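Local coordinates for protein putative ribose 5-phosphate isomerase (Leishmania infantum, PDB 6FXW) that probably interconverts ribose 5-phosphate and ribulose 5-phosphate in the pentose phosphate pathway, as a type B isomerase of the LacAB/RpiB family, at residues 118-121 / 122-125; 18-21 / 22-26; 91-95 / 96-100. One frame throughout, in Å; residues are numbered along the deposited sequence.

Contact 1. Residues 118-121 / 122-125; sequences SGME and VIRD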
# COMPACT_ATOMS: atom_id res chain seq x y z
N SER A 118 -3.62 -7.07 -3.09
CA SER A 118 -2.14 -7.20 -3.15
C SER A 118 -1.82 -7.97 -4.41
O SER A 118 -2.32 -9.07 -4.66
CB SER A 118 -1.63 -7.97 -1.97
OG SER A 118 -1.89 -7.25 -0.77
N GLY A 119 -0.86 -7.44 -5.21
CA GLY A 119 -0.32 -8.21 -6.31
C GLY A 119 0.57 -9.35 -5.90
O GLY A 119 1.00 -9.43 -4.76
N MET A 120 0.80 -10.26 -6.84
CA MET A 120 1.50 -11.49 -6.52
C MET A 120 2.93 -11.36 -6.10
O MET A 120 3.38 -12.10 -5.21
CB MET A 120 1.45 -12.48 -7.69
CG MET A 120 0.06 -13.02 -7.91
SD MET A 120 -0.32 -14.25 -6.58
CE MET A 120 -2.01 -14.14 -6.63
N GLU A 121 3.66 -10.35 -6.57
CA GLU A 121 5.00 -10.19 -6.07
C GLU A 121 5.03 -9.63 -4.65
O GLU A 121 5.92 -9.93 -3.86
CB GLU A 121 5.88 -9.33 -7.02
CG GLU A 121 6.31 -10.14 -8.26
CD GLU A 121 6.95 -11.50 -7.98
OE1 GLU A 121 7.76 -11.56 -7.05
OE2 GLU A 121 6.53 -12.53 -8.60
N VAL A 122 4.04 -8.79 -4.32
CA VAL A 122 3.90 -8.33 -2.95
C VAL A 122 3.48 -9.51 -2.05
O VAL A 122 4.01 -9.65 -0.96
CB VAL A 122 2.89 -7.14 -2.89
CG1 VAL A 122 2.46 -6.82 -1.46
CG2 VAL A 122 3.52 -5.96 -3.54
N ILE A 123 2.56 -10.34 -2.53
CA ILE A 123 2.20 -11.55 -1.77
C ILE A 123 3.42 -12.44 -1.54
O ILE A 123 3.59 -12.94 -0.42
CB ILE A 123 1.09 -12.29 -2.46
CG1 ILE A 123 -0.23 -11.50 -2.35
CG2 ILE A 123 0.86 -13.73 -1.94
CD1 ILE A 123 -1.38 -11.99 -3.17
N ARG A 124 4.30 -12.58 -2.50
CA ARG A 124 5.51 -13.39 -2.31
C ARG A 124 6.34 -12.85 -1.13
O ARG A 124 6.75 -13.61 -0.21
CB ARG A 124 6.33 -13.43 -3.59
CG ARG A 124 7.50 -14.39 -3.43
CD ARG A 124 8.50 -14.32 -4.58
NE ARG A 124 7.93 -14.40 -5.87
CZ ARG A 124 7.61 -15.55 -6.50
NH1 ARG A 124 7.78 -16.79 -5.96
NH2 ARG A 124 7.09 -15.46 -7.68
N ASP A 125 6.60 -11.53 -1.14
CA ASP A 125 7.36 -10.93 -0.06
C ASP A 125 6.70 -11.06 1.26
O ASP A 125 7.33 -11.33 2.29
CB ASP A 125 7.62 -9.45 -0.39
CG ASP A 125 8.26 -8.64 0.78
OD1 ASP A 125 9.28 -9.06 1.32
OD2 ASP A 125 7.75 -7.50 0.90
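Ile-123 N donates to Gly-119 O at 2.9 Å, in the carbonyl plane, and so closes the first turn of helix 120-131, with Gly-119 as the N-cap residue. The same i to i+4 pattern continues with Arg-124 N to Met-120 O, equally short at 2.9 Å, and Asp-125 N to Glu-121 O.

On the outside of this turn Glu-121 and Arg-124 form a side-on bidentate salt bridge, spaced i to i+3. NE of Arg-124 donates to OE1 of Glu-121 over 3.1 Å, and NH2 of Arg-124 reaches OE2 of Glu-121 at the same length, 3.1 Å, both nearly straight. The two flat groups are almost coplanar, 23° apart, with the carboxylate at the guanidinium edge; OE2 uses its syn lone pair, while NE meets OE1 on the syn side, slightly out of the carboxylate plane. Two bends bring the ends together: Glu-121 folds at chi2 (-52°) and Arg-124, otherwise extended, turns at chi3 (-50°). Pairing along two bonds fixes the rotation of both groups.

On the apolar side Met-120 and Ile-123 run side by side in the same direction, CE of Met-120 being 4.1 Å from CD1 of Ile-123, next to helix 20-29. Elsewhere the turn faces other subunits: Glu-121 packs on Arg-116 of the second subunit and Val-122 on Asp-95 of the third. Ile-123 also reaches back over the N-cap to Ser-118, which precedes it: its CD1 comes within 3.4 Å of Ser-118 O and its CG1 within 3.8 Å of Ser-118 CB.

Contact 2. Residues 18-21 / 22-26; sequences ATHQ and EIMDM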
# COMPACT_ATOMS: atom_id res chain seq x y z
N ALA A 18 -8.25 -19.10 -8.65
CA ALA A 18 -7.40 -19.03 -9.81
C ALA A 18 -5.92 -19.04 -9.51
O ALA A 18 -5.15 -19.60 -10.29
CB ALA A 18 -7.78 -17.83 -10.64
N THR A 19 -5.50 -18.49 -8.38
CA THR A 19 -4.09 -18.29 -8.04
C THR A 19 -3.62 -19.18 -6.94
O THR A 19 -2.49 -19.10 -6.52
CB THR A 19 -3.81 -16.83 -7.59
OG1 THR A 19 -4.77 -16.46 -6.64
CG2 THR A 19 -3.86 -15.85 -8.81
N HIS A 20 -4.46 -20.12 -6.42
CA HIS A 20 -4.06 -20.78 -5.20
C HIS A 20 -2.81 -21.64 -5.42
O HIS A 20 -1.96 -21.81 -4.52
CB HIS A 20 -5.21 -21.63 -4.52
CG HIS A 20 -5.50 -22.96 -5.21
ND1 HIS A 20 -6.39 -23.07 -6.23
CD2 HIS A 20 -5.15 -24.22 -4.88
CE1 HIS A 20 -6.53 -24.35 -6.57
NE2 HIS A 20 -5.79 -25.07 -5.75
N GLN A 21 -2.71 -22.30 -6.59
CA GLN A 21 -1.51 -23.12 -6.78
C GLN A 21 -0.22 -22.28 -6.89
O GLN A 21 0.76 -22.65 -6.35
CB GLN A 21 -1.68 -23.96 -8.06
CG GLN A 21 -0.47 -24.91 -8.26
CD GLN A 21 -0.29 -25.92 -7.13
OE1 GLN A 21 -1.24 -26.64 -6.80
NE2 GLN A 21 0.88 -25.96 -6.50
N GLU A 22 -0.36 -21.11 -7.50
CA GLU A 22 0.77 -20.12 -7.52
C GLU A 22 1.19 -19.70 -6.12
O GLU A 22 2.35 -19.62 -5.79
CB GLU A 22 0.38 -18.97 -8.43
CG GLU A 22 1.41 -17.84 -8.52
CD GLU A 22 1.06 -16.72 -9.51
OE1 GLU A 22 -0.06 -16.62 -10.08
OE2 GLU A 22 1.98 -15.88 -9.66
N ILE A 23 0.20 -19.49 -5.26
CA ILE A 23 0.51 -19.16 -3.86
C ILE A 23 1.19 -20.33 -3.13
O ILE A 23 2.15 -20.16 -2.40
CB ILE A 23 -0.78 -18.65 -3.13
CG1 ILE A 23 -1.28 -17.40 -3.84
CG2 ILE A 23 -0.50 -18.49 -1.67
CD1 ILE A 23 -2.66 -16.91 -3.42
N MET A 24 0.68 -21.54 -3.34
CA MET A 24 1.28 -22.73 -2.70
C MET A 24 2.70 -22.87 -3.17
O MET A 24 3.58 -23.13 -2.38
CB MET A 24 0.56 -24.01 -3.08
CG MET A 24 -0.71 -24.16 -2.33
SD MET A 24 -1.63 -25.56 -2.98
CE MET A 24 -0.66 -27.00 -2.56
N ASP A 25 2.91 -22.60 -4.46
CA ASP A 25 4.29 -22.65 -5.00
C ASP A 25 5.21 -21.68 -4.32
O ASP A 25 6.38 -21.99 -4.00
CB ASP A 25 4.31 -22.38 -6.50
CG ASP A 25 3.70 -23.48 -7.33
OD1 ASP A 25 3.49 -24.57 -6.82
OD2 ASP A 25 3.26 -23.20 -8.44
N MET A 26 4.74 -20.46 -4.06
CA MET A 26 5.54 -19.50 -3.24
C MET A 26 5.91 -19.94 -1.86
O MET A 26 7.01 -19.67 -1.35
CB MET A 26 4.82 -18.14 -3.12
CG MET A 26 4.54 -17.50 -4.40
SD MET A 26 3.52 -15.98 -4.10
CE MET A 26 3.91 -15.47 -5.64
O HOH W 1 -2.40 -20.74 -9.74
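Gln-21 and Asp-25 join side chains one turn apart at the start of helix 20-29, in the first beta-alpha-beta unit of the Rossmann-like fold. NE2 of Gln-21 donates to OD1 of Asp-25 over 3.0 Å; the acceptor lies in the amide plane, but the donor stands above the carboxylate plane, 38° out of it. The Gln-21 chain leaves with CG opposite the backbone N (chi1 -177°) and then bends at chi2 (61°), which swings the amide forward, toward Asp-25 in the next turn. Beside it, SD of Met-24 approaches the His-20 ring at its edge, 5.3 Å from SD to the ring centroid; this is one of two conformers of Met-24, so the Met-aromatic contact is tentative.

Beneath these side chains runs the backbone bonding of the helix: Ile-23 N to Thr-19 O, Met-24 N to His-20 O at 2.9 Å, and Asp-25 N to Gln-21 O. A water bridges the helix start, donating to Ala-18 O and accepting from Glu-22 N at 3.1 Å. Further out, His-20 is held by ND1 to Tyr-17 O and by stacking on Tyr-38, while Ile-23 turns inward against Leu-10 of strand 6-12 and Ile-127 of helix 120-131. The polar pair is thus a surface link: the amide is a neutral donor, so this bond probably gives the Asp-25 anion only modest stabilisation.

Contact 3. Residues 91-95 / 96-100; sequences ALCYD and HVTAQ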
# COMPACT_ATOMS: atom_id res chain seq x y z
N ALA A 91 -3.34 -12.00 11.49
CA ALA A 91 -2.87 -10.66 11.08
C ALA A 91 -3.09 -10.38 9.63
O ALA A 91 -2.52 -11.08 8.74
CB ALA A 91 -1.39 -10.53 11.35
N LEU A 92 -3.84 -9.35 9.32
CA LEU A 92 -3.94 -8.88 7.94
C LEU A 92 -2.66 -8.11 7.57
O LEU A 92 -2.33 -7.12 8.23
CB LEU A 92 -5.20 -8.04 7.76
CG LEU A 92 -5.54 -7.66 6.32
CD1 LEU A 92 -6.94 -7.10 6.18
CD2 LEU A 92 -4.59 -6.46 5.95
N CYS A 93 -1.96 -8.57 6.57
CA CYS A 93 -0.73 -7.95 6.10
C CYS A 93 -0.81 -7.67 4.63
O CYS A 93 -1.47 -8.38 3.84
CB CYS A 93 0.49 -8.81 6.35
SG CYS A 93 0.70 -9.31 8.08
N TYR A 94 -0.20 -6.55 4.23
CA TYR A 94 -0.25 -6.10 2.85
C TYR A 94 1.10 -5.60 2.35
O TYR A 94 1.17 -5.10 1.23
CB TYR A 94 -1.26 -4.95 2.74
CG TYR A 94 -0.98 -3.77 3.59
CD1 TYR A 94 -1.44 -3.73 4.88
CD2 TYR A 94 -0.25 -2.72 3.14
CE1 TYR A 94 -1.20 -2.61 5.68
CE2 TYR A 94 0.08 -1.64 4.00
CZ TYR A 94 -0.43 -1.66 5.26
OH TYR A 94 -0.16 -0.54 6.08
N ASP A 95 2.13 -5.71 3.15
CA ASP A 95 3.45 -5.35 2.75
C ASP A 95 4.48 -6.02 3.65
O ASP A 95 4.16 -6.79 4.57
CB ASP A 95 3.59 -3.81 2.72
CG ASP A 95 3.85 -3.28 4.06
OD1 ASP A 95 3.41 -3.78 5.12
OD2 ASP A 95 4.63 -2.31 4.10
N HIS A 96 5.75 -5.70 3.42
CA HIS A 96 6.85 -6.30 4.17
C HIS A 96 6.79 -5.91 5.62
O HIS A 96 7.06 -6.74 6.56
CB HIS A 96 8.17 -5.86 3.53
CG HIS A 96 9.37 -6.53 4.07
ND1 HIS A 96 9.93 -7.64 3.47
CD2 HIS A 96 10.13 -6.26 5.16
CE1 HIS A 96 11.05 -7.95 4.12
NE2 HIS A 96 11.17 -7.16 5.19
N VAL A 97 6.54 -4.63 5.92
CA VAL A 97 6.62 -4.21 7.28
C VAL A 97 5.50 -4.79 8.14
O VAL A 97 5.74 -5.24 9.28
CB VAL A 97 6.56 -2.67 7.33
CG1 VAL A 97 6.26 -2.18 8.74
CG2 VAL A 97 7.88 -2.13 6.79
N THR A 98 4.27 -4.86 7.62
CA THR A 98 3.20 -5.49 8.35
C THR A 98 3.45 -6.99 8.54
O THR A 98 3.25 -7.52 9.63
CB THR A 98 1.82 -5.26 7.73
OG1 THR A 98 1.83 -5.57 6.32
CG2 THR A 98 1.42 -3.81 7.90
N ALA A 99 3.98 -7.62 7.49
CA ALA A 99 4.36 -9.04 7.68
C ALA A 99 5.36 -9.24 8.76
O ALA A 99 5.23 -10.13 9.64
CB ALA A 99 4.88 -9.61 6.38
N GLN A 100 6.43 -8.41 8.77
CA GLN A 100 7.47 -8.53 9.79
C GLN A 100 6.97 -8.26 11.19
O GLN A 100 7.19 -9.05 12.11
CB GLN A 100 8.59 -7.55 9.44
CG GLN A 100 9.72 -7.57 10.44
CD GLN A 100 10.79 -6.51 10.07
OE1 GLN A 100 11.02 -6.26 8.93
NE2 GLN A 100 11.43 -5.92 11.06
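One face of the Tyr-94 ring carries Thr-98 OG1, 4.0 Å above the ring plane, and Asp-95 OD1, 4.1 Å above it, both offset toward the rim. Thr-98 CG2 also packs against the ring, 3.6 Å from Tyr-94 CE1, and in the tetramer the ring stacks on Tyr-94 of the fourth subunit. The His-96 ring stacks on His-96 of the third subunit, and its ND1 bonds Asp-125 OD1.

Asp-95 is the N-cap residue of helix 96-104, and its carboxylate makes the capping bond. OD1 accepts twice from one residue: from Thr-98 N at 2.9 Å, on the syn side but 30° out of the carboxylate plane, and from Thr-98 OG1 at 2.7 Å through the anti lone pair. A chi1 of 82° sets CG of Asp-95 between the backbone N and the carbonyl carbon and points OD1 forward to Thr-98. Thr-98 OG1 also accepts from Tyr-94 N at 3.1 Å, so one hydroxyl ties the incoming loop to the cap. The negative carboxylate would be favoured by the helix dipole. Behind the cap, Asp-95 O accepts Ala-99 N, and Cys-93 SG packs 3.7 Å from Ala-99 CA.

The turn links strand 90-92, the edge strand of the parallel sheet within this chain, to helix 96-104. Ala-91 and Cys-93 pair through their backbones with strand 110-114; Cys-93 packs on Ile-126 and Ala-99 on Thr-129, both of helix 120-131.

Along the chain the order is contact 2, contact 3, contact 1, and each is the opening turn of a helix flanking one five-stranded parallel sheet. Contact 1 lies between the others: its centre is 11 Å from each of their centres, while the centres of contacts 2 and 3 are 19 Å apart and the two do not touch. Arg-124 NH1 of contact 1 packs on Met-26 CG of contact 2 at 3.7 Å, joining helices 120-131 and 20-29. Asp-125 OD1 of contact 1 probably hydrogen-bonds His-96 ND1 of contact 3, at 2.7 Å. Contacts 1 and 3 also touch the third subunit, whereas other chains leave contact 2 untouched; helix 120-131 thus packs on helix 20-29 on one side and takes part in subunit contacts on others.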